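Local coordinates for putative agmatinase (Clostridium difficile, PDB 3LHL), which probably hydrolyses agmatine to putrescine and urea as a manganese-dependent member of the arginase family, at residues E71-L74 / K75-Q79; D204-A208 / S209-G213; L50-D54 / Y55-D59. All blocks are in the same frame, centred on the assembly; numbering follows the deposited sequence.

Interaction 1 of 3, residues E71-L74 / K75-Q79; sequences EQVL and KEIYQ
Gln72 and Glu76 cross at about a right angle on helix 70-86, one turn apart in the alpha/beta arginase fold, and their flat ends are turned almost square to each other, amide and carboxylate planes 85° apart. Gln72 sends CG anti to its backbone N (chi1 -173°) and then bends at chi2, which carries NE2 forward along the helix to 3.6 Å from Glu76 OE2; the pair touch without a hydrogen bond. Glu76 OE2 is instead bound by the hydroxyl of Ser66 in the preceding loop, so a carboxylate here ties the helix back to the chain that leads into it.

Glu71 and Lys75 behave differently. They run alongside one another, pointing the same way, with Glu71 CG 4.1 Å from Lys75 CE. The charged ends stay 4.5 Å apart (Glu71 OE2 to Lys75 NZ), beyond a salt bridge, as suits two long polar chains on the exposed side of an amphipathic helix.

The opposite character belongs to Val73, Leu74 and Ile77. Val73 CG1 meets Ile77 CD1, the end of the longer arm, at a slant and 4.0 Å away, while Leu74 and Ile77 both reach Pro103 of helix 101-111; branched aliphatic residues fit this packing between helices. Tyr78 leads its ring away from the first turn toward the same neighbouring helix, where OH hydrogen-bonds Glu110.

Beneath the side chains run the i to i+4 backbone bonds of an alpha-helix. The bond from Lys75 N to Glu71 O is weak, whereas Tyr78 N reaches Leu74 O at 2.9 Å with an N-H...O angle of 163°.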
ATOM      1  N   GLU A  71     -17.309  -1.239   9.907  1.00 28.11           N
ATOM      2  CA  GLU A  71     -17.050  -0.252  10.949  1.00 29.65           C
ATOM      3  C   GLU A  71     -16.190  -0.851  12.065  1.00 28.23           C
ATOM      4  O   GLU A  71     -15.222  -0.242  12.509  1.00 28.44           O
ATOM      5  CB  GLU A  71     -18.391   0.241  11.511  1.00 34.53           C
ATOM      6  CG  GLU A  71     -18.312   1.189  12.704  1.00 40.62           C
ATOM      7  CD  GLU A  71     -19.694   1.517  13.271  1.00 45.68           C
ATOM      8  OE1 GLU A  71     -20.426   0.574  13.653  1.00 46.15           O
ATOM      9  OE2 GLU A  71     -20.050   2.717  13.335  1.00 47.05           O
ATOM     10  N   GLN A  72     -16.543  -2.053  12.505  1.00 26.91           N
ATOM     11  CA  GLN A  72     -15.810  -2.729  13.570  1.00 24.01           C
ATOM     12  C   GLN A  72     -14.391  -3.116  13.158  1.00 22.71           C
ATOM     13  O   GLN A  72     -13.455  -3.006  13.953  1.00 21.38           O
ATOM     14  CB  GLN A  72     -16.573  -3.977  14.013  1.00 26.37           C
ATOM     15  CG  GLN A  72     -15.982  -4.672  15.232  1.00 29.13           C
ATOM     16  CD  GLN A  72     -15.800  -3.721  16.402  1.00 33.42           C
ATOM     17  OE1 GLN A  72     -16.695  -2.931  16.724  1.00 34.16           O
ATOM     18  NE2 GLN A  72     -14.639  -3.791  17.048  1.00 32.93           N
ATOM     19  N   VAL A  73     -14.241  -3.581  11.919  1.00 20.98           N
ATOM     20  CA  VAL A  73     -12.939  -3.986  11.398  1.00 18.56           C
ATOM     21  C   VAL A  73     -11.986  -2.798  11.314  1.00 18.48           C
ATOM     22  O   VAL A  73     -10.815  -2.907  11.673  1.00 17.52           O
ATOM     23  CB  VAL A  73     -13.062  -4.615   9.985  1.00 19.18           C
ATOM     24  CG1 VAL A  73     -11.675  -4.932   9.430  1.00 16.89           C
ATOM     25  CG2 VAL A  73     -13.908  -5.887  10.049  1.00 15.71           C
ATOM     26  N   LEU A  74     -12.491  -1.662  10.843  1.00 18.17           N
ATOM     27  CA  LEU A  74     -11.655  -0.476  10.723  1.00 19.12           C
ATOM     28  C   LEU A  74     -11.095  -0.044  12.076  1.00 19.84           C
ATOM     29  O   LEU A  74      -9.920   0.306  12.179  1.00 20.38           O
ATOM     30  CB  LEU A  74     -12.443   0.668  10.091  1.00 18.54           C
ATOM     31  CG  LEU A  74     -12.970   0.389   8.680  1.00 22.69           C
ATOM     32  CD1 LEU A  74     -13.543   1.666   8.090  1.00 17.92           C
ATOM     33  CD2 LEU A  74     -11.841  -0.147   7.794  1.00 23.14           C
ATOM     34  N   LYS A  75     -11.934  -0.071  13.108  1.00 19.74           N
ATOM     35  CA  LYS A  75     -11.496   0.310  14.448  1.00 21.60           C
ATOM     36  C   LYS A  75     -10.389  -0.612  14.944  1.00 20.59           C
ATOM     37  O   LYS A  75      -9.447  -0.166  15.597  1.00 21.97           O
ATOM     38  CB  LYS A  75     -12.675   0.277  15.430  1.00 22.01           C
ATOM     39  CG  LYS A  75     -13.707   1.360  15.166  1.00 26.61           C
ATOM     40  CD  LYS A  75     -14.883   1.280  16.129  1.00 31.22           C
ATOM     41  CE  LYS A  75     -15.904   2.376  15.841  1.00 31.32           C
ATOM     42  NZ  LYS A  75     -17.113   2.241  16.697  1.00 33.07           N
ATOM     43  N   GLU A  76     -10.504  -1.894  14.621  1.00 20.19           N
ATOM     44  CA  GLU A  76      -9.514  -2.879  15.033  1.00 20.36           C
ATOM     45  C   GLU A  76      -8.182  -2.639  14.322  1.00 21.41           C
ATOM     46  O   GLU A  76      -7.118  -2.755  14.934  1.00 21.29           O
ATOM     47  CB  GLU A  76     -10.040  -4.291  14.746  1.00 21.82           C
ATOM     48  CG  GLU A  76     -11.350  -4.577  15.468  1.00 25.47           C
ATOM     49  CD  GLU A  76     -12.049  -5.838  14.998  1.00 28.26           C
ATOM     50  OE1 GLU A  76     -12.075  -6.092  13.774  1.00 30.58           O
ATOM     51  OE2 GLU A  76     -12.593  -6.565  15.855  1.00 29.07           O
ATOM     52  N   ILE A  77      -8.236  -2.300  13.036  1.00 18.69           N
ATOM     53  CA  ILE A  77      -7.012  -2.035  12.287  1.00 17.61           C
ATOM     54  C   ILE A  77      -6.364  -0.801  12.901  1.00 17.40           C
ATOM     55  O   ILE A  77      -5.156  -0.762  13.124  1.00 16.43           O
ATOM     56  CB  ILE A  77      -7.297  -1.752  10.798  1.00 16.73           C
ATOM     57  CG1 ILE A  77      -7.844  -3.011  10.118  1.00 14.93           C
ATOM     58  CG2 ILE A  77      -6.023  -1.283  10.110  1.00 16.06           C
ATOM     59  CD1 ILE A  77      -8.399  -2.764   8.719  1.00 13.98           C
ATOM     60  N   TYR A  78      -7.190   0.202  13.179  1.00 18.02           N
ATOM     61  CA  TYR A  78      -6.717   1.441  13.780  1.00 18.81           C
ATOM     62  C   TYR A  78      -5.957   1.145  15.064  1.00 17.72           C
ATOM     63  O   TYR A  78      -4.856   1.649  15.277  1.00 16.62           O
ATOM     64  CB  TYR A  78      -7.893   2.360  14.108  1.00 21.20           C
ATOM     65  CG  TYR A  78      -7.456   3.680  14.690  1.00 24.54           C
ATOM     66  CD1 TYR A  78      -6.976   4.698  13.869  1.00 25.87           C
ATOM     67  CD2 TYR A  78      -7.493   3.906  16.067  1.00 25.51           C
ATOM     68  CE1 TYR A  78      -6.546   5.909  14.403  1.00 27.69           C
ATOM     69  CE2 TYR A  78      -7.061   5.111  16.611  1.00 27.56           C
ATOM     70  CZ  TYR A  78      -6.589   6.105  15.772  1.00 28.72           C
ATOM     71  OH  TYR A  78      -6.152   7.298  16.298  1.00 33.34           O
ATOM     72  N   GLN A  79      -6.560   0.330  15.921  1.00 18.38           N
ATOM     73  CA  GLN A  79      -5.947  -0.031  17.192  1.00 20.02           C
ATOM     74  C   GLN A  79      -4.562  -0.644  17.038  1.00 19.73           C
ATOM     75  O   GLN A  79      -3.614  -0.199  17.682  1.00 17.44           O
ATOM     76  CB  GLN A  79      -6.842  -1.007  17.956  1.00 21.48           C
ATOM     77  CG  GLN A  79      -8.099  -0.386  18.519  1.00 25.39           C
ATOM     78  CD  GLN A  79      -7.797   0.783  19.433  1.00 27.31           C
ATOM     79  OE1 GLN A  79      -7.945   1.943  19.049  1.00 26.29           O
ATOM     80  NE2 GLN A  79      -7.355   0.482  20.650  1.00 29.57           N
TER

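Interaction 2 of 3, residues D204-A208 / S209-G213; sequences DVLDA and SVFPG. With MN (manganese (II) ion), chain C.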
ATOM      1  N   ASP A 204      -2.621  -3.538  -7.945  1.00 16.17           N
ATOM      2  CA  ASP A 204      -3.146  -3.550  -9.309  1.00 16.01           C
ATOM      3  C   ASP A 204      -2.557  -2.414 -10.139  1.00 14.96           C
ATOM      4  O   ASP A 204      -2.982  -2.179 -11.265  1.00 15.57           O
ATOM      5  CB  ASP A 204      -4.684  -3.498  -9.352  1.00 18.17           C
ATOM      6  CG  ASP A 204      -5.260  -2.197  -8.830  1.00 20.18           C
ATOM      7  OD1 ASP A 204      -4.590  -1.145  -8.903  1.00 21.20           O
ATOM      8  OD2 ASP A 204      -6.413  -2.231  -8.358  1.00 20.69           O
ATOM      9  N   VAL A 205      -1.582  -1.699  -9.581  1.00 12.91           N
ATOM     10  CA  VAL A 205      -0.935  -0.636 -10.333  1.00 14.02           C
ATOM     11  C   VAL A 205      -0.164  -1.357 -11.442  1.00 14.58           C
ATOM     12  O   VAL A 205       0.091  -0.800 -12.512  1.00 14.61           O
ATOM     13  CB  VAL A 205       0.054   0.186  -9.461  1.00 14.64           C
ATOM     14  CG1 VAL A 205       1.249  -0.675  -9.038  1.00 12.63           C
ATOM     15  CG2 VAL A 205       0.516   1.410 -10.232  1.00 13.73           C
ATOM     16  N   LEU A 206       0.198  -2.609 -11.169  1.00 12.13           N
ATOM     17  CA  LEU A 206       0.913  -3.428 -12.140  1.00 13.66           C
ATOM     18  C   LEU A 206      -0.080  -3.800 -13.236  1.00 13.98           C
ATOM     19  O   LEU A 206      -1.282  -3.889 -12.981  1.00 13.77           O
ATOM     20  CB  LEU A 206       1.450  -4.697 -11.469  1.00 12.23           C
ATOM     21  CG  LEU A 206       2.573  -4.483 -10.451  1.00 14.53           C
ATOM     22  CD1 LEU A 206       2.709  -5.707  -9.560  1.00 14.12           C
ATOM     23  CD2 LEU A 206       3.874  -4.194 -11.187  1.00 13.60           C
ATOM     24  N   ASP A 207       0.414  -4.004 -14.452  1.00 14.20           N
ATOM     25  CA  ASP A 207      -0.459  -4.365 -15.558  1.00 16.21           C
ATOM     26  C   ASP A 207      -1.295  -5.596 -15.222  1.00 16.89           C
ATOM     27  O   ASP A 207      -0.841  -6.497 -14.519  1.00 17.57           O
ATOM     28  CB  ASP A 207       0.348  -4.643 -16.825  1.00 19.31           C
ATOM     29  CG  ASP A 207      -0.542  -5.000 -18.000  1.00 23.25           C
ATOM     30  OD1 ASP A 207      -1.355  -4.137 -18.395  1.00 24.20           O
ATOM     31  OD2 ASP A 207      -0.442  -6.137 -18.515  1.00 24.79           O
ATOM     32  N   ALA A 208      -2.517  -5.627 -15.737  1.00 18.12           N
ATOM     33  CA  ALA A 208      -3.430  -6.735 -15.493  1.00 18.95           C
ATOM     34  C   ALA A 208      -2.887  -8.099 -15.915  1.00 18.98           C
ATOM     35  O   ALA A 208      -3.117  -9.089 -15.226  1.00 21.42           O
ATOM     36  CB  ALA A 208      -4.763  -6.470 -16.192  1.00 18.19           C
ATOM     37  N   SER A 209      -2.167  -8.160 -17.033  1.00 17.78           N
ATOM     38  CA  SER A 209      -1.627  -9.435 -17.512  1.00 16.74           C
ATOM     39  C   SER A 209      -0.408  -9.880 -16.712  1.00 17.62           C
ATOM     40  O   SER A 209       0.006 -11.037 -16.781  1.00 17.21           O
ATOM     41  CB  SER A 209      -1.255  -9.337 -18.993  1.00 16.50           C
ATOM     42  OG  SER A 209      -2.397  -9.072 -19.785  1.00 18.85           O
ATOM     43  N   VAL A 210       0.168  -8.950 -15.963  1.00 17.77           N
ATOM     44  CA  VAL A 210       1.327  -9.240 -15.135  1.00 16.47           C
ATOM     45  C   VAL A 210       0.854  -9.659 -13.745  1.00 17.28           C
ATOM     46  O   VAL A 210       1.360 -10.623 -13.176  1.00 16.15           O
ATOM     47  CB  VAL A 210       2.234  -7.995 -15.000  1.00 17.52           C
ATOM     48  CG1 VAL A 210       3.324  -8.241 -13.951  1.00 15.37           C
ATOM     49  CG2 VAL A 210       2.843  -7.646 -16.360  1.00 16.02           C
ATOM     50  N   PHE A 211      -0.121  -8.926 -13.211  1.00 16.77           N
ATOM     51  CA  PHE A 211      -0.661  -9.192 -11.875  1.00 17.76           C
ATOM     52  C   PHE A 211      -2.180  -9.346 -11.973  1.00 17.20           C
ATOM     53  O   PHE A 211      -2.929  -8.462 -11.572  1.00 17.31           O
ATOM     54  CB  PHE A 211      -0.319  -8.024 -10.942  1.00 18.69           C
ATOM     55  CG  PHE A 211      -0.578  -8.300  -9.476  1.00 17.83           C
ATOM     56  CD1 PHE A 211       0.392  -8.913  -8.687  1.00 17.99           C
ATOM     57  CD2 PHE A 211      -1.779  -7.929  -8.887  1.00 15.79           C
ATOM     58  CE1 PHE A 211       0.168  -9.151  -7.324  1.00 16.62           C
ATOM     59  CE2 PHE A 211      -2.015  -8.161  -7.530  1.00 17.49           C
ATOM     60  CZ  PHE A 211      -1.038  -8.773  -6.748  1.00 18.22           C
ATOM     61  N   PRO A 212      -2.649 -10.481 -12.509  1.00 16.97           N
ATOM     62  CA  PRO A 212      -4.090 -10.703 -12.644  1.00 16.52           C
ATOM     63  C   PRO A 212      -4.781 -11.122 -11.347  1.00 17.04           C
ATOM     64  O   PRO A 212      -6.014 -11.086 -11.250  1.00 17.13           O
ATOM     65  CB  PRO A 212      -4.160 -11.772 -13.729  1.00 17.25           C
ATOM     66  CG  PRO A 212      -2.940 -12.596 -13.444  1.00 17.05           C
ATOM     67  CD  PRO A 212      -1.881 -11.555 -13.166  1.00 16.50           C
ATOM     68  N   GLY A 213      -3.987 -11.513 -10.354  1.00 16.02           N
ATOM     69  CA  GLY A 213      -4.548 -11.933  -9.081  1.00 15.19           C
ATOM     70  C   GLY A 213      -4.970 -10.734  -8.258  1.00 17.49           C
ATOM     71  O   GLY A 213      -4.428 -10.487  -7.173  1.00 17.08           O
TER
HETATM   72 MN    MN C 302      -6.853  -0.406  -7.563  1.00 17.84          MN
HETATM   73  O   HOH W   1      -3.145  -5.812 -12.028  1.00 14.69           O
HETATM   74  O   HOH W   2      -2.780  -6.251 -20.072  1.00 17.40           O
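Asp207 grips the turn that follows it twice over, through its carbonyl and through its carboxylate, which makes an Asx turn, in the loop after strand 196-202 of the arginase fold. This loop begins with a metal ligand: Asp204 OD2 binds one of the manganese ions at 2.0 Å, alongside Asp121, His123 and Asp202.

Asp207 O accepts from two successive amides. Phe211 N lies 2.9 Å from Asp207 O, nearly in line with the carbonyl, whereas Val210 N comes from above the carbonyl plane, 62° out of it, with a more bent bond. With CG anti to the backbone N (chi1 -179°), the carboxylate folds forward over the turn, and Asp207 OD2 accepts from Ser209 N at 3.0 Å, from above its own plane. Aspartate suits the place because its short chain can reach an amide only two residues on, while OD1 accepts from Gly221 N in the loop before helix 224-227.

Leu206 and Phe211 meet CB to CB at 3.8 Å. Leu206 CD1 lies obliquely to the ring; Leu206 touches Ile262 and Phe211 touches Ser259 of helix 258-278, packing the loop against that helix.

Two waters also join residues across the turn: one is within hydrogen-bonding distance of both Leu206 O and Phe211 O, with more acceptors about it than protons; another donates to Asp207 OD2 at 2.8 Å and lies 2.9 Å from Ser209 OG.

Interaction 3 of 3, residues L50-D54 / Y55-D59; sequences LDLED and YNICD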
ATOM      1  N   LEU A  50      20.781  -5.781  -0.690  1.00 22.50           N
ATOM      2  CA  LEU A  50      20.434  -5.721   0.724  1.00 21.73           C
ATOM      3  C   LEU A  50      19.922  -7.106   1.084  1.00 23.23           C
ATOM      4  O   LEU A  50      19.439  -7.828   0.214  1.00 24.42           O
ATOM      5  CB  LEU A  50      19.342  -4.677   0.963  1.00 21.73           C
ATOM      6  CG  LEU A  50      19.707  -3.211   0.687  1.00 21.61           C
ATOM      7  CD1 LEU A  50      18.466  -2.337   0.830  1.00 17.31           C
ATOM      8  CD2 LEU A  50      20.798  -2.756   1.650  1.00 19.78           C
ATOM      9  N   ASP A  51      20.020  -7.481   2.356  1.00 23.27           N
ATOM     10  CA  ASP A  51      19.576  -8.801   2.794  1.00 24.02           C
ATOM     11  C   ASP A  51      18.690  -8.690   4.032  1.00 24.42           C
ATOM     12  O   ASP A  51      19.077  -8.069   5.023  1.00 24.67           O
ATOM     13  CB  ASP A  51      20.798  -9.673   3.120  1.00 25.45           C
ATOM     14  CG  ASP A  51      20.487 -11.163   3.101  1.00 27.93           C
ATOM     15  OD1 ASP A  51      19.544 -11.606   3.787  1.00 30.00           O
ATOM     16  OD2 ASP A  51      21.202 -11.900   2.392  1.00 32.56           O
ATOM     17  N   LEU A  52      17.510  -9.301   3.980  1.00 24.91           N
ATOM     18  CA  LEU A  52      16.588  -9.265   5.115  1.00 26.79           C
ATOM     19  C   LEU A  52      17.240  -9.709   6.425  1.00 27.78           C
ATOM     20  O   LEU A  52      16.831  -9.283   7.503  1.00 27.19           O
ATOM     21  CB  LEU A  52      15.368 -10.150   4.840  1.00 25.38           C
ATOM     22  CG  LEU A  52      14.313  -9.594   3.875  1.00 27.39           C
ATOM     23  CD1 LEU A  52      13.200 -10.617   3.676  1.00 23.94           C
ATOM     24  CD2 LEU A  52      13.746  -8.291   4.434  1.00 23.97           C
ATOM     25  N   GLU A  53      18.264 -10.551   6.324  1.00 29.22           N
ATOM     26  CA  GLU A  53      18.959 -11.073   7.496  1.00 31.08           C
ATOM     27  C   GLU A  53      19.757 -10.051   8.298  1.00 30.06           C
ATOM     28  O   GLU A  53      20.132 -10.319   9.438  1.00 30.25           O
ATOM     29  CB  GLU A  53      19.882 -12.221   7.082  1.00 35.02           C
ATOM     30  CG  GLU A  53      19.142 -13.427   6.535  1.00 42.48           C
ATOM     31  CD  GLU A  53      20.075 -14.554   6.130  1.00 47.57           C
ATOM     32  OE1 GLU A  53      20.922 -14.335   5.230  1.00 48.96           O
ATOM     33  OE2 GLU A  53      19.958 -15.657   6.712  1.00 49.07           O
ATOM     34  N   ASP A  54      20.025  -8.888   7.715  1.00 27.50           N
ATOM     35  CA  ASP A  54      20.783  -7.864   8.427  1.00 27.51           C
ATOM     36  C   ASP A  54      19.875  -6.945   9.234  1.00 26.86           C
ATOM     37  O   ASP A  54      20.344  -5.967   9.811  1.00 25.20           O
ATOM     38  CB  ASP A  54      21.584  -6.997   7.450  1.00 28.13           C
ATOM     39  CG  ASP A  54      22.532  -7.804   6.589  1.00 30.64           C
ATOM     40  OD1 ASP A  54      23.118  -8.782   7.098  1.00 32.99           O
ATOM     41  OD2 ASP A  54      22.703  -7.446   5.405  1.00 30.93           O
ATOM     42  N   TYR A  55      18.585  -7.256   9.291  1.00 24.93           N
ATOM     43  CA  TYR A  55      17.666  -6.376   9.997  1.00 26.53           C
ATOM     44  C   TYR A  55      16.733  -7.029  10.998  1.00 27.04           C
ATOM     45  O   TYR A  55      16.484  -8.237  10.963  1.00 27.67           O
ATOM     46  CB  TYR A  55      16.819  -5.605   8.980  1.00 25.02           C
ATOM     47  CG  TYR A  55      17.638  -4.960   7.892  1.00 24.60           C
ATOM     48  CD1 TYR A  55      18.425  -3.840   8.159  1.00 23.31           C
ATOM     49  CD2 TYR A  55      17.669  -5.503   6.604  1.00 23.96           C
ATOM     50  CE1 TYR A  55      19.232  -3.280   7.172  1.00 23.63           C
ATOM     51  CE2 TYR A  55      18.472  -4.951   5.610  1.00 23.75           C
ATOM     52  CZ  TYR A  55      19.252  -3.842   5.903  1.00 24.16           C
ATOM     53  OH  TYR A  55      20.071  -3.311   4.934  1.00 28.16           O
ATOM     54  N   ASN A  56      16.215  -6.200  11.894  1.00 27.71           N
ATOM     55  CA  ASN A  56      15.267  -6.649  12.891  1.00 28.45           C
ATOM     56  C   ASN A  56      13.878  -6.286  12.388  1.00 28.20           C
ATOM     57  O   ASN A  56      13.467  -5.124  12.419  1.00 27.22           O
ATOM     58  CB  ASN A  56      15.537  -5.976  14.233  1.00 29.81           C
ATOM     59  CG  ASN A  56      16.758  -6.540  14.925  1.00 31.62           C
ATOM     60  OD1 ASN A  56      16.803  -7.728  15.249  1.00 30.58           O
ATOM     61  ND2 ASN A  56      17.757  -5.696  15.150  1.00 31.56           N
ATOM     62  N   ILE A  57      13.174  -7.294  11.893  1.00 27.57           N
ATOM     63  CA  ILE A  57      11.826  -7.114  11.385  1.00 26.67           C
ATOM     64  C   ILE A  57      10.913  -8.078  12.120  1.00 25.63           C
ATOM     65  O   ILE A  57      11.222  -9.259  12.264  1.00 24.77           O
ATOM     66  CB  ILE A  57      11.760  -7.399   9.872  1.00 25.13           C
ATOM     67  CG1 ILE A  57      12.708  -6.449   9.130  1.00 23.36           C
ATOM     68  CG2 ILE A  57      10.330  -7.230   9.372  1.00 23.71           C
ATOM     69  CD1 ILE A  57      12.926  -6.809   7.667  1.00 23.82           C
ATOM     70  N   CYS A  58       9.788  -7.571  12.597  1.00 27.42           N
ATOM     71  CA  CYS A  58       8.851  -8.411  13.321  1.00 26.32           C
ATOM     72  C   CYS A  58       7.702  -8.863  12.444  1.00 25.77           C
ATOM     73  O   CYS A  58       7.096  -8.058  11.734  1.00 26.15           O
ATOM     74  CB  CYS A  58       8.295  -7.664  14.536  1.00 25.95           C
ATOM     75  SG  CYS A  58       7.000  -8.575  15.421  1.00 26.56           S
ATOM     76  N   ASP A  59       7.420 -10.162  12.486  1.00 25.96           N
ATOM     77  CA  ASP A  59       6.309 -10.745  11.737  1.00 26.03           C
ATOM     78  C   ASP A  59       5.195 -10.903  12.764  1.00 25.24           C
ATOM     79  O   ASP A  59       5.154 -11.898  13.491  1.00 23.70           O
ATOM     80  CB  ASP A  59       6.680 -12.125  11.175  1.00 25.41           C
ATOM     81  CG  ASP A  59       5.504 -12.816  10.493  1.00 25.96           C
ATOM     82  OD1 ASP A  59       4.346 -12.440  10.766  1.00 24.64           O
ATOM     83  OD2 ASP A  59       5.730 -13.748   9.690  1.00 26.73           O
TER
HETATM   84  O   HOH W   3      21.987  -5.520   3.888  1.00 21.21           O
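Tyr55 lays its ring against the residue just before it: Asp54 CB sits 4.1 Å from the ring centroid and only 8° off the normal, a CH-pi contact over the face. This is the close-packed side of the contact. The first torsion of Tyr55, with CG beside the backbone N (chi1 -49°), swings the ring back over the preceding turn, where CE2 comes to 3.2 Å from Asp51 O and OH lies 3.4 Å from Leu50 CD2. A large aromatic suits the position because it can lay a face on Asp54 CB, reach back to Leu50 and still present a polar group at the far end. On another flank Leu52 and Ile57 cross at about a right angle, CD2 of the leucine meeting CD1 of the isoleucine at 3.6 Å; both also touch helix 258-278, so branched apolar chains fit here.

The segment as a whole is a connection in the arginase fold. It leaves the small antiparallel pair of strands 44-45 and 50-51, makes a 3-10 turn at 52-54, and enters strand 57-62, an outermost strand of the parallel sheet. An Asx turn starts it: Asp51 OD1 takes the amide of Glu53 on its anti side and is also bound by the hydroxyl of Thr43. Tyr55 N then closes the turn on Leu52 O, from above the carbonyl plane.

The solvent side is looser and more polar. The first bond of the Glu53 side chain points away from the following residues, and exposed Asp54 suits its place with a carboxylate that accepts from a bridging water. This water accepts from Asp51 N and donates to Asp54 OD2 at 2.6 Å. It is also hydrogen-bonded to Tyr55 OH at 3.1 Å, as is Asp276 OD1 of helix 258-278.

In the fold
The three contacts lie well apart in one arginase-family domain, their centres 27 to 28 Å from one another. Interaction 2 alone belongs to the metal centre, through Asp204; the side chain of Phe211 is about 6 Å from that of Glu248, which binds a further manganese ion in a structure of this protein though not in this chain. Interaction 1 stands further back, with the side chain of Leu74 about 13 Å from a bound manganese ion, and interaction 3 is away from the annotated sites. Strand 57-62, entered by interaction 3, is followed in the chain by helix 70-86, which carries interaction 1. Helix 258-278 touches both interactions 2 and 3, although their nearest atoms are about 17 Å apart.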